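Local coordinates for protein prephenate dehydrogenase (Aquifex aeolicus, PDB 2G5C) that probably catalyses the NAD-dependent oxidative decarboxylation of prephenate to 3-(4-hydroxyphenyl)pyruvate in tyrosine biosynthesis, holding its cofactor in a Rossmann-type domain, at residues A[159-162]-A[163-166]; A[169-172]-A[173-177]; A[201-204]-A[205-208]; A[236-239]-A[240-244]; A[256-259]-A[260-263]. One frame throughout, in Å; residues are numbered along the deposited sequence.

Contact 1 of 5, residues A[159-162]-A[163-166]; sequences RVWE and DVGG
A Schellman motif closes helix 151-163, and its bonds tie Trp161 and Glu162 to the two glycines that follow. Gly166 N reaches back to Trp161 O at 2.8 Å, while Gly165 N donates to Glu162 O at 3.0 Å, arriving 68° out of the carbonyl plane and therefore off its lone pairs. Gly165, the C-prime residue, has a positive phi of 82°, where a CB would jam against the preceding carbonyl oxygen. Trp161 O is modelled too close to Val164 CG2, which makes its place less sure. One turn back, Asp163 N binds Arg159 O at 2.9 Å. Glu162 CA also offers its hydrogen almost straight to Gly166 O, with 3.4 Å between the heavy atoms. Among the side chains, Val164 CG2 lies 3.7 Å from Trp161 CE3, meeting the indole obliquely. The first torsion of Trp161 (chi1 -82°) puts CG anti to the carbonyl carbon and directs the indole into the interior, where Phe16 and Tyr136 make edge-to-face contacts with it. The glycine pair turns the chain toward strand 167-170, a helix C-cap joining helix to strand in this nucleotide-binding domain.

Contact 2 of 5, residues A[169-172]-A[173-177]; sequences EYMS and PELHD
Ser172 caps the helix that Pro173 to Asp177 begin, as strand 167-170 passes into helix 173-201. From its CB outward the side chain is short but well occupied. CB approaches Glu174 OE2 at 3.0 Å, and OG, one bond further, accepts the amide hydrogen of Leu175 N at 3.0 Å with an N-H...O angle of 156°. OG stands between the backbone N and the carbonyl carbon (chi1 70°), which turns it over the first helical turn within reach of that amide; Leu175 CB also rests 3.3 Å from Ser172 OG. The first i to i+4 bond of the helix follows, His176 N to Ser172 O at 3.0 Å. Glu174 folds back over the cap through a bend at chi2 (-72°), while its OE1 bonds to Tyr104 OH. Met171, a selenomethionine, crosses Leu175 at about a right angle and brings SE to 4.0 Å from His176 CA; its CE is modelled implausibly near Leu175 CG, so that part of the packing is doubtful. The imidazole of His176 bonds through NE2 to His118, and its ND1 donates to Asp177 OD1 at 2.9 Å, with the carboxylate oxygen almost in the ring plane.

Contact 3 of 5, residues A[201-204]-A[205-208]; sequences MSTP and EVDL
Thr203 and Val206 bond to each other twice, closing a type I beta turn with Pro204 and Glu205 at its corner. Thr203 N donates to Val206 O at 2.9 Å within the carbonyl plane, whereas Val206 N comes to Thr203 O at 3.0 Å from well above the plane. This is a single antiparallel bridge, a hydrogen-bonded pair. Thr203 OG1, placed between its backbone N and carbonyl carbon (chi1 66°), faces the corner: it accepts a weak bond from Glu205 N at 3.4 Å and touches Val206 CG1 at the same distance. Next to the bridge, Ser202 OG takes the hydrogen of Leu208 N at 3.0 Å and is also bonded to Leu198 O, so one hydroxyl joins the outgoing chain to the end of helix 173-201. Shortening Ser202 to an alanine would probably rob Leu208 N of its acceptor and Leu198 O of the hydroxyl, tying Leu208 less firmly to the helix end. Leu208 CD1 leans on Met201 CB at 3.8 Å. Asp207 forms a salt bridge with Arg278 of the second subunit. The turn follows helix 173-201 and lies on the same helix of that subunit, where Val206 meets Val179 and Leu208 meets Val182.

Contact 4 of 5, residues A[236-239]-A[240-244]; sequences ENKE and NVMKA
Three i to i+4 backbone bonds start helix 238-260: Val241 N to Asn237 O at 3.0 Å, Met242 N to Lys238 O at 2.9 Å and Lys243 N to Glu239 O at 2.9 Å. Asn237 is the junction, since helix 227-236 ends just before it and it occupies the N-cap position of the next helix. Its side chain does not cap in the usual way by accepting a backbone amide. Instead CG lies roughly opposite the backbone N (chi1 -155°), which carries the amide to Asn240, one turn on. The two amide planes stand 81° apart. Asn237 OD1 has a weak bond from His185 ND1, which links the junction to helix 173-201. Replacing Asn237 by a leucine would probably cost Asn240 OD1 its donor and His185 ND1 its acceptor, leaving the Asn240 amide freer to turn. On another flank Lys238 and Met242, a selenomethionine, run side by side in the same direction, their CG atoms 4.1 Å apart. Lys238 NZ forms a long ion pair with Glu239 OE2 and another, weak one with Glu262 of the second subunit, whose Ile259 and Val260 pack on this turn. Val241 CG2 lies 3.3 Å from Asn237 O. Asn237 ND2 donates to Asn240 OD1 at 3.1 Å, tilted 30° from the acceptor's carbonyl plane.

Contact 5 of 5, residues A[256-259]-A[260-263]; sequences KELI and VREA
Val260 N to Lys256 O, at 2.8 Å, is among the last bonds of helix 238-260, and a Schellman motif follows it. There Ala263 N returns to Leu258 O at 2.9 Å in the carbonyl plane, and Glu262 N reaches Ile259 O at 3.1 Å from above that carbonyl. Glu262, with phi at 52°, takes the left-handed C-prime place often held by glycine. Arg261 N still bonds to Glu257 O, and its side chain runs back along the helix. CG takes the position flanked by both backbone N and carbonyl carbon (chi1 66°), and the chain then extends until NH2 lies 3.4 Å from Leu258 CD2. A water at the guanidinium edge accepts from Arg261 NH1 at 3.2 Å and donates to Glu257 OE1 at 2.7 Å, bridging charges too far apart to meet directly. Arg261 NH2 forms a salt bridge with Glu266. Leu258 CD2 also touches Ala263 CB at 4.1 Å. Beyond the tip, helix 264-279 doubles back on Leu258 and Ile259 through Tyr270 and Leu267. The second subunit covers Val260 with Met242 of its own helix 238-260, and its Lys238 pairs with Glu262.

The contacts run along the chain from the nucleotide-binding into the helical dimerization domain. Contacts 1 and 2 adjoin in sequence, centres about 19 Å apart; the Trp161 and His176 side chains each lie about 9 Å from bound NAD. Contact 2 touches contact 4: two oxygens, Asp177 O and Asn237 OD1, pack 2.9 Å apart, the Asn237 side chain about 11 Å from NAD. The centres of contacts 3 and 5 lie about 36 and 38 Å from the chain's centre, away from the cofactor site, and about 27 Å apart. Contacts 4 and 5 share helix 238-260, centres about 29 Å apart, yet across the dimer Lys238, Val241 and Met242 pack on Ile259 and Val260 of the second subunit.

Contact 1 of 5, residues A[159-162]-A[163-166]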
loop_
_atom_site.group_PDB
_atom_site.type_symbol
_atom_site.label_atom_id
_atom_site.label_comp_id
_atom_site.label_asym_id
_atom_site.label_seq_id
_atom_site.Cartn_x
_atom_site.Cartn_y
_atom_site.Cartn_z
ATOM N N ARG A 159 -10.165 -0.495 -31.773
ATOM C CA ARG A 159 -11.623 -0.447 -31.743
ATOM C C ARG A 159 -12.223 -1.549 -30.878
ATOM O O ARG A 159 -13.215 -1.326 -30.187
ATOM C CB ARG A 159 -12.194 -0.550 -33.161
ATOM C CG ARG A 159 -11.886 0.642 -34.054
ATOM C CD ARG A 159 -12.726 0.593 -35.332
ATOM N NE ARG A 159 -12.427 1.691 -36.248
ATOM C CZ ARG A 159 -11.269 1.842 -36.885
ATOM N NH1 ARG A 159 -10.294 0.961 -36.706
ATOM N NH2 ARG A 159 -11.085 2.872 -37.705
ATOM N N VAL A 160 -11.625 -2.738 -30.926
ATOM C CA VAL A 160 -12.113 -3.871 -30.147
ATOM C C VAL A 160 -12.049 -3.569 -28.652
ATOM O O VAL A 160 -13.027 -3.755 -27.927
ATOM C CB VAL A 160 -11.288 -5.143 -30.428
ATOM C CG1 VAL A 160 -11.834 -6.308 -29.613
ATOM C CG2 VAL A 160 -11.326 -5.467 -31.912
ATOM N N TRP A 161 -10.890 -3.110 -28.194
ATOM C CA TRP A 161 -10.719 -2.775 -26.786
ATOM C C TRP A 161 -11.734 -1.719 -26.362
ATOM O O TRP A 161 -12.323 -1.806 -25.287
ATOM C CB TRP A 161 -9.302 -2.267 -26.540
ATOM C CG TRP A 161 -8.294 -3.363 -26.383
ATOM C CD1 TRP A 161 -7.161 -3.544 -27.120
ATOM C CD2 TRP A 161 -8.288 -4.386 -25.379
ATOM N NE1 TRP A 161 -6.445 -4.611 -26.633
ATOM C CE2 TRP A 161 -7.114 -5.145 -25.563
ATOM C CE3 TRP A 161 -9.162 -4.734 -24.338
ATOM C CZ2 TRP A 161 -6.786 -6.234 -24.743
ATOM C CZ3 TRP A 161 -8.837 -5.814 -23.525
ATOM C CH2 TRP A 161 -7.659 -6.550 -23.732
ATOM N N GLU A 162 -11.937 -0.722 -27.216
ATOM C CA GLU A 162 -12.891 0.339 -26.925
ATOM C C GLU A 162 -14.302 -0.237 -26.849
ATOM O O GLU A 162 -15.139 0.252 -26.091
ATOM C CB GLU A 162 -12.831 1.423 -28.008
ATOM C CG GLU A 162 -11.448 2.025 -28.196
ATOM C CD GLU A 162 -11.426 3.161 -29.201
ATOM O OE1 GLU A 162 -11.753 2.931 -30.385
ATOM O OE2 GLU A 162 -11.078 4.290 -28.804
ATOM N N ASP A 163 -14.560 -1.280 -27.633
ATOM C CA ASP A 163 -15.872 -1.917 -27.644
ATOM C C ASP A 163 -16.157 -2.634 -26.335
ATOM O O ASP A 163 -17.308 -2.927 -26.015
ATOM C CB ASP A 163 -15.982 -2.899 -28.812
ATOM C CG ASP A 163 -16.219 -2.199 -30.142
ATOM O OD1 ASP A 163 -17.234 -1.479 -30.257
ATOM O OD2 ASP A 163 -15.395 -2.365 -31.069
ATOM N N VAL A 164 -15.105 -2.929 -25.582
ATOM C CA VAL A 164 -15.272 -3.588 -24.297
ATOM C C VAL A 164 -15.014 -2.577 -23.182
ATOM O O VAL A 164 -14.597 -2.935 -22.084
ATOM C CB VAL A 164 -14.322 -4.798 -24.150
ATOM C CG1 VAL A 164 -14.626 -5.827 -25.233
ATOM C CG2 VAL A 164 -12.874 -4.348 -24.232
ATOM N N GLY A 165 -15.257 -1.305 -23.491
ATOM C CA GLY A 165 -15.087 -0.238 -22.517
ATOM C C GLY A 165 -13.692 0.310 -22.280
ATOM O O GLY A 165 -13.528 1.261 -21.514
ATOM N N GLY A 166 -12.689 -0.270 -22.927
ATOM C CA GLY A 166 -11.328 0.196 -22.733
ATOM C C GLY A 166 -11.032 1.592 -23.256
ATOM O O GLY A 166 -11.668 2.060 -24.202
#

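Contact 2 of 5, residues A[169-172]-A[173-177]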
loop_
_atom_site.group_PDB
_atom_site.type_symbol
_atom_site.label_atom_id
_atom_site.label_comp_id
_atom_site.label_asym_id
_atom_site.label_seq_id
_atom_site.Cartn_x
_atom_site.Cartn_y
_atom_site.Cartn_z
ATOM N N GLU A 169 -4.563 4.201 -25.485
ATOM C CA GLU A 169 -3.519 5.205 -25.646
ATOM C C GLU A 169 -2.294 4.435 -26.125
ATOM O O GLU A 169 -2.184 3.232 -25.878
ATOM C CB GLU A 169 -3.234 5.922 -24.317
ATOM C CG GLU A 169 -2.910 5.010 -23.154
ATOM C CD GLU A 169 -2.721 5.771 -21.850
ATOM O OE1 GLU A 169 -1.745 6.547 -21.742
ATOM O OE2 GLU A 169 -3.551 5.598 -20.933
ATOM N N TYR A 170 -1.379 5.112 -26.813
ATOM C CA TYR A 170 -0.194 4.445 -27.340
ATOM C C TYR A 170 1.109 4.801 -26.642
ATOM O O TYR A 170 1.303 5.929 -26.204
ATOM C CB TYR A 170 -0.034 4.737 -28.839
ATOM C CG TYR A 170 -1.243 4.410 -29.693
ATOM C CD1 TYR A 170 -2.089 3.347 -29.369
ATOM C CD2 TYR A 170 -1.520 5.142 -30.848
ATOM C CE1 TYR A 170 -3.176 3.022 -30.172
ATOM C CE2 TYR A 170 -2.605 4.824 -31.658
ATOM C CZ TYR A 170 -3.427 3.764 -31.315
ATOM O OH TYR A 170 -4.500 3.441 -32.114
HETATM N N MSE A 171 2.003 3.819 -26.568
HETATM C CA MSE A 171 3.318 3.982 -25.958
HETATM C C MSE A 171 4.276 3.075 -26.704
HETATM O O MSE A 171 3.876 2.019 -27.181
HETATM C CB MSE A 171 3.308 3.540 -24.490
HETATM C CG MSE A 171 2.532 4.415 -23.534
HETATM SE SE MSE A 171 2.830 3.804 -21.711
HETATM C CE MSE A 171 4.682 4.259 -21.531
ATOM N N SER A 172 5.539 3.469 -26.810
ATOM C CA SER A 172 6.500 2.610 -27.475
ATOM C C SER A 172 6.729 1.433 -26.531
ATOM O O SER A 172 6.474 1.535 -25.327
ATOM C CB SER A 172 7.822 3.339 -27.703
ATOM O OG SER A 172 8.495 3.564 -26.475
ATOM N N PRO A 173 7.179 0.291 -27.066
ATOM C CA PRO A 173 7.429 -0.883 -26.228
ATOM C C PRO A 173 8.365 -0.573 -25.056
ATOM O O PRO A 173 8.156 -1.049 -23.936
ATOM C CB PRO A 173 8.041 -1.868 -27.211
ATOM C CG PRO A 173 7.277 -1.581 -28.458
ATOM C CD PRO A 173 7.253 -0.063 -28.497
ATOM N N GLU A 174 9.393 0.230 -25.319
ATOM C CA GLU A 174 10.362 0.581 -24.292
ATOM C C GLU A 174 9.841 1.571 -23.259
ATOM O O GLU A 174 10.163 1.456 -22.076
ATOM C CB GLU A 174 11.655 1.110 -24.927
ATOM C CG GLU A 174 11.468 1.915 -26.208
ATOM C CD GLU A 174 11.072 1.050 -27.399
ATOM O OE1 GLU A 174 11.818 0.100 -27.729
ATOM O OE2 GLU A 174 10.013 1.320 -28.004
ATOM N N LEU A 175 9.038 2.538 -23.688
ATOM C CA LEU A 175 8.496 3.507 -22.746
ATOM C C LEU A 175 7.529 2.805 -21.803
ATOM O O LEU A 175 7.490 3.105 -20.614
ATOM C CB LEU A 175 7.780 4.646 -23.471
ATOM C CG LEU A 175 7.212 5.739 -22.556
ATOM C CD1 LEU A 175 8.314 6.308 -21.663
ATOM C CD2 LEU A 175 6.583 6.841 -23.405
ATOM N N HIS A 176 6.751 1.865 -22.333
ATOM C CA HIS A 176 5.805 1.127 -21.499
ATOM C C HIS A 176 6.532 0.413 -20.370
ATOM O O HIS A 176 6.151 0.528 -19.211
ATOM C CB HIS A 176 5.027 0.109 -22.339
ATOM C CG HIS A 176 4.192 -0.840 -21.532
ATOM N ND1 HIS A 176 4.727 -1.921 -20.862
ATOM C CD2 HIS A 176 2.858 -0.876 -21.295
ATOM C CE1 HIS A 176 3.760 -2.581 -20.249
ATOM N NE2 HIS A 176 2.617 -1.968 -20.495
ATOM N N ASP A 177 7.593 -0.313 -20.703
ATOM C CA ASP A 177 8.336 -1.045 -19.687
ATOM C C ASP A 177 9.068 -0.152 -18.701
ATOM O O ASP A 177 9.332 -0.552 -17.568
ATOM C CB ASP A 177 9.310 -2.018 -20.344
ATOM C CG ASP A 177 8.612 -3.254 -20.877
ATOM O OD1 ASP A 177 7.368 -3.220 -21.008
ATOM O OD2 ASP A 177 9.306 -4.249 -21.171
#

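Contact 3 of 5, residues A[201-204]-A[205-208]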
loop_
_atom_site.group_PDB
_atom_site.type_symbol
_atom_site.label_atom_id
_atom_site.label_comp_id
_atom_site.label_asym_id
_atom_site.label_seq_id
_atom_site.Cartn_x
_atom_site.Cartn_y
_atom_site.Cartn_z
HETATM N N MSE A 201 13.536 -9.228 10.844
HETATM C CA MSE A 201 13.646 -8.318 11.978
HETATM C C MSE A 201 12.772 -8.753 13.151
HETATM O O MSE A 201 12.807 -8.154 14.229
HETATM C CB MSE A 201 13.350 -6.875 11.545
HETATM C CG MSE A 201 14.481 -6.333 10.680
HETATM SE SE MSE A 201 14.525 -4.430 10.414
HETATM C CE MSE A 201 15.240 -3.864 12.125
ATOM N N SER A 202 11.987 -9.803 12.947
ATOM C CA SER A 202 11.178 -10.318 14.042
ATOM C C SER A 202 12.180 -10.973 14.990
ATOM O O SER A 202 13.251 -11.407 14.561
ATOM C CB SER A 202 10.177 -11.362 13.548
ATOM O OG SER A 202 9.069 -10.762 12.906
ATOM N N THR A 203 11.852 -11.037 16.271
ATOM C CA THR A 203 12.760 -11.651 17.235
ATOM C C THR A 203 12.005 -12.623 18.132
ATOM O O THR A 203 10.790 -12.781 18.009
ATOM C CB THR A 203 13.439 -10.591 18.135
ATOM O OG1 THR A 203 12.453 -9.965 18.967
ATOM C CG2 THR A 203 14.146 -9.540 17.283
ATOM N N PRO A 204 12.722 -13.300 19.042
ATOM C CA PRO A 204 12.084 -14.254 19.953
ATOM C C PRO A 204 11.007 -13.607 20.813
ATOM O O PRO A 204 10.075 -14.275 21.250
ATOM C CB PRO A 204 13.253 -14.761 20.783
ATOM C CG PRO A 204 14.384 -14.737 19.795
ATOM C CD PRO A 204 14.192 -13.388 19.146
ATOM N N GLU A 205 11.134 -12.305 21.054
ATOM C CA GLU A 205 10.154 -11.601 21.867
ATOM C C GLU A 205 9.115 -10.827 21.058
ATOM O O GLU A 205 8.395 -9.993 21.614
ATOM C CB GLU A 205 10.854 -10.660 22.853
ATOM C CG GLU A 205 11.507 -9.440 22.237
ATOM C CD GLU A 205 12.404 -8.720 23.226
ATOM O OE1 GLU A 205 13.376 -9.347 23.700
ATOM O OE2 GLU A 205 12.143 -7.538 23.537
ATOM N N VAL A 206 9.039 -11.084 19.752
ATOM C CA VAL A 206 8.037 -10.413 18.930
ATOM C C VAL A 206 7.954 -10.827 17.468
ATOM O O VAL A 206 8.954 -10.844 16.741
ATOM C CB VAL A 206 8.181 -8.870 18.983
ATOM C CG1 VAL A 206 9.474 -8.424 18.305
ATOM C CG2 VAL A 206 6.963 -8.227 18.338
ATOM N N ASP A 207 6.734 -11.174 17.063
ATOM C CA ASP A 207 6.409 -11.563 15.696
ATOM C C ASP A 207 5.821 -10.295 15.081
ATOM O O ASP A 207 4.672 -9.934 15.359
ATOM C CB ASP A 207 5.360 -12.682 15.704
ATOM C CG ASP A 207 4.889 -13.059 14.311
ATOM O OD1 ASP A 207 5.323 -12.422 13.327
ATOM O OD2 ASP A 207 4.075 -14.000 14.199
ATOM N N LEU A 208 6.616 -9.619 14.254
ATOM C CA LEU A 208 6.197 -8.363 13.635
ATOM C C LEU A 208 4.927 -8.421 12.778
ATOM O O LEU A 208 4.250 -7.406 12.599
ATOM C CB LEU A 208 7.360 -7.773 12.825
ATOM C CG LEU A 208 8.606 -7.417 13.650
ATOM C CD1 LEU A 208 9.693 -6.858 12.736
ATOM C CD2 LEU A 208 8.251 -6.398 14.732
#

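Contact 4 of 5, residues A[236-239]-A[240-244]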
loop_
_atom_site.group_PDB
_atom_site.type_symbol
_atom_site.label_atom_id
_atom_site.label_comp_id
_atom_site.label_asym_id
_atom_site.label_seq_id
_atom_site.Cartn_x
_atom_site.Cartn_y
_atom_site.Cartn_z
ATOM N N GLU A 236 11.907 -10.485 -17.205
ATOM C CA GLU A 236 11.587 -9.851 -18.480
ATOM C C GLU A 236 11.897 -8.352 -18.522
ATOM O O GLU A 236 12.291 -7.828 -19.564
ATOM C CB GLU A 236 10.108 -10.074 -18.803
ATOM C CG GLU A 236 9.690 -9.736 -20.232
ATOM C CD GLU A 236 10.158 -10.768 -21.247
ATOM O OE1 GLU A 236 10.308 -11.952 -20.866
ATOM O OE2 GLU A 236 10.356 -10.399 -22.429
ATOM N N ASN A 237 11.725 -7.667 -17.393
ATOM C CA ASN A 237 11.975 -6.226 -17.336
ATOM C C ASN A 237 13.150 -5.913 -16.414
ATOM O O ASN A 237 13.191 -4.857 -15.783
ATOM C CB ASN A 237 10.720 -5.505 -16.831
ATOM C CG ASN A 237 10.645 -4.056 -17.297
ATOM O OD1 ASN A 237 9.904 -3.247 -16.731
ATOM N ND2 ASN A 237 11.392 -3.729 -18.341
ATOM N N LYS A 238 14.116 -6.826 -16.361
ATOM C CA LYS A 238 15.274 -6.680 -15.485
ATOM C C LYS A 238 15.953 -5.309 -15.451
ATOM O O LYS A 238 16.159 -4.748 -14.375
ATOM C CB LYS A 238 16.323 -7.747 -15.816
ATOM C CG LYS A 238 17.495 -7.777 -14.841
ATOM C CD LYS A 238 18.525 -8.839 -15.218
ATOM C CE LYS A 238 19.213 -8.497 -16.532
ATOM N NZ LYS A 238 20.174 -9.551 -16.971
ATOM N N GLU A 239 16.312 -4.775 -16.613
ATOM C CA GLU A 239 16.990 -3.483 -16.647
ATOM C C GLU A 239 16.206 -2.356 -15.989
ATOM O O GLU A 239 16.735 -1.650 -15.133
ATOM C CB GLU A 239 17.339 -3.100 -18.087
ATOM C CG GLU A 239 18.279 -4.085 -18.752
ATOM C CD GLU A 239 19.396 -4.523 -17.824
ATOM O OE1 GLU A 239 20.111 -3.642 -17.295
ATOM O OE2 GLU A 239 19.553 -5.747 -17.624
ATOM N N ASN A 240 14.953 -2.178 -16.396
ATOM C CA ASN A 240 14.117 -1.127 -15.829
ATOM C C ASN A 240 13.849 -1.337 -14.340
ATOM O O ASN A 240 13.880 -0.388 -13.563
ATOM C CB ASN A 240 12.799 -1.041 -16.595
ATOM C CG ASN A 240 12.980 -0.483 -17.990
ATOM O OD1 ASN A 240 12.237 -0.829 -18.913
ATOM N ND2 ASN A 240 13.969 0.393 -18.152
ATOM N N VAL A 241 13.584 -2.576 -13.941
ATOM C CA VAL A 241 13.332 -2.864 -12.534
ATOM C C VAL A 241 14.585 -2.520 -11.722
ATOM O O VAL A 241 14.496 -1.937 -10.644
ATOM C CB VAL A 241 12.950 -4.353 -12.333
ATOM C CG1 VAL A 241 12.920 -4.701 -10.856
ATOM C CG2 VAL A 241 11.576 -4.614 -12.948
HETATM N N MSE A 242 15.754 -2.872 -12.248
HETATM C CA MSE A 242 17.000 -2.567 -11.561
HETATM C C MSE A 242 17.175 -1.052 -11.436
HETATM O O MSE A 242 17.539 -0.550 -10.372
HETATM C CB MSE A 242 18.185 -3.177 -12.312
HETATM C CG MSE A 242 18.247 -4.697 -12.223
HETATM SE SE MSE A 242 18.269 -5.276 -10.379
HETATM C CE MSE A 242 19.856 -4.306 -9.821
ATOM N N LYS A 243 16.912 -0.328 -12.522
ATOM C CA LYS A 243 17.027 1.132 -12.512
ATOM C C LYS A 243 16.049 1.735 -11.509
ATOM O O LYS A 243 16.395 2.662 -10.769
ATOM C CB LYS A 243 16.725 1.715 -13.894
ATOM C CG LYS A 243 17.766 1.428 -14.970
ATOM C CD LYS A 243 17.341 2.055 -16.300
ATOM C CE LYS A 243 18.396 1.866 -17.380
ATOM N NZ LYS A 243 18.022 2.559 -18.646
ATOM N N ALA A 244 14.825 1.210 -11.504
ATOM C CA ALA A 244 13.775 1.680 -10.603
ATOM C C ALA A 244 14.166 1.479 -9.143
ATOM O O ALA A 244 13.995 2.381 -8.320
ATOM C CB ALA A 244 12.465 0.958 -10.911
#

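Contact 5 of 5, residues A[256-259]-A[260-263]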
loop_
_atom_site.group_PDB
_atom_site.type_symbol
_atom_site.label_atom_id
_atom_site.label_comp_id
_atom_site.label_asym_id
_atom_site.label_seq_id
_atom_site.Cartn_x
_atom_site.Cartn_y
_atom_site.Cartn_z
ATOM N N LYS A 256 16.797 8.973 4.594
ATOM C CA LYS A 256 17.566 8.437 5.710
ATOM C C LYS A 256 18.579 9.452 6.224
ATOM O O LYS A 256 18.696 9.668 7.429
ATOM C CB LYS A 256 18.301 7.164 5.286
ATOM C CG LYS A 256 19.165 6.552 6.379
ATOM C CD LYS A 256 19.892 5.312 5.875
ATOM C CE LYS A 256 20.855 5.639 4.746
ATOM N NZ LYS A 256 21.448 4.396 4.166
ATOM N N GLU A 257 19.308 10.069 5.300
ATOM C CA GLU A 257 20.314 11.058 5.658
ATOM C C GLU A 257 19.725 12.258 6.379
ATOM O O GLU A 257 20.327 12.768 7.323
ATOM C CB GLU A 257 21.085 11.513 4.410
ATOM C CG GLU A 257 22.019 10.437 3.873
ATOM C CD GLU A 257 22.862 9.816 4.976
ATOM O OE1 GLU A 257 23.567 10.568 5.686
ATOM O OE2 GLU A 257 22.818 8.576 5.142
ATOM N N LEU A 258 18.556 12.721 5.946
ATOM C CA LEU A 258 17.930 13.856 6.616
ATOM C C LEU A 258 17.644 13.479 8.064
ATOM O O LEU A 258 17.663 14.324 8.956
ATOM C CB LEU A 258 16.628 14.249 5.913
ATOM C CG LEU A 258 16.753 14.770 4.476
ATOM C CD1 LEU A 258 15.383 15.182 3.967
ATOM C CD2 LEU A 258 17.704 15.964 4.434
ATOM N N ILE A 259 17.387 12.198 8.295
ATOM C CA ILE A 259 17.106 11.714 9.643
ATOM C C ILE A 259 18.389 11.556 10.452
ATOM O O ILE A 259 18.452 11.940 11.621
ATOM C CB ILE A 259 16.364 10.358 9.595
ATOM C CG1 ILE A 259 15.007 10.543 8.920
ATOM C CG2 ILE A 259 16.192 9.817 11.002
ATOM C CD1 ILE A 259 14.273 9.245 8.583
ATOM N N VAL A 260 19.414 10.988 9.827
ATOM C CA VAL A 260 20.692 10.791 10.495
ATOM C C VAL A 260 21.257 12.094 11.056
ATOM O O VAL A 260 21.748 12.128 12.186
ATOM C CB VAL A 260 21.734 10.182 9.534
ATOM C CG1 VAL A 260 23.137 10.334 10.125
ATOM C CG2 VAL A 260 21.419 8.709 9.291
ATOM N N ARG A 261 21.196 13.169 10.277
ATOM C CA ARG A 261 21.735 14.437 10.757
ATOM C C ARG A 261 20.682 15.348 11.374
ATOM O O ARG A 261 20.958 16.502 11.702
ATOM C CB ARG A 261 22.466 15.172 9.631
ATOM C CG ARG A 261 21.615 15.645 8.460
ATOM C CD ARG A 261 22.510 16.462 7.535
ATOM N NE ARG A 261 21.790 17.217 6.514
ATOM C CZ ARG A 261 21.362 16.715 5.365
ATOM N NH1 ARG A 261 21.574 15.437 5.076
ATOM N NH2 ARG A 261 20.740 17.501 4.496
ATOM N N GLU A 262 19.477 14.820 11.536
ATOM C CA GLU A 262 18.389 15.573 12.128
ATOM C C GLU A 262 18.149 16.935 11.470
ATOM O O GLU A 262 18.108 17.956 12.153
ATOM C CB GLU A 262 18.649 15.735 13.632
ATOM C CG GLU A 262 18.552 14.408 14.403
ATOM C CD GLU A 262 19.292 14.422 15.731
ATOM O OE1 GLU A 262 19.147 15.404 16.488
ATOM O OE2 GLU A 262 20.015 13.440 16.024
ATOM N N ALA A 263 17.997 16.948 10.146
ATOM C CA ALA A 263 17.726 18.194 9.425
ATOM C C ALA A 263 16.226 18.425 9.567
ATOM O O ALA A 263 15.458 18.161 8.647
ATOM C CB ALA A 263 18.094 18.055 7.956
HETATM O O HOH W 1 23.522 13.204 6.395
#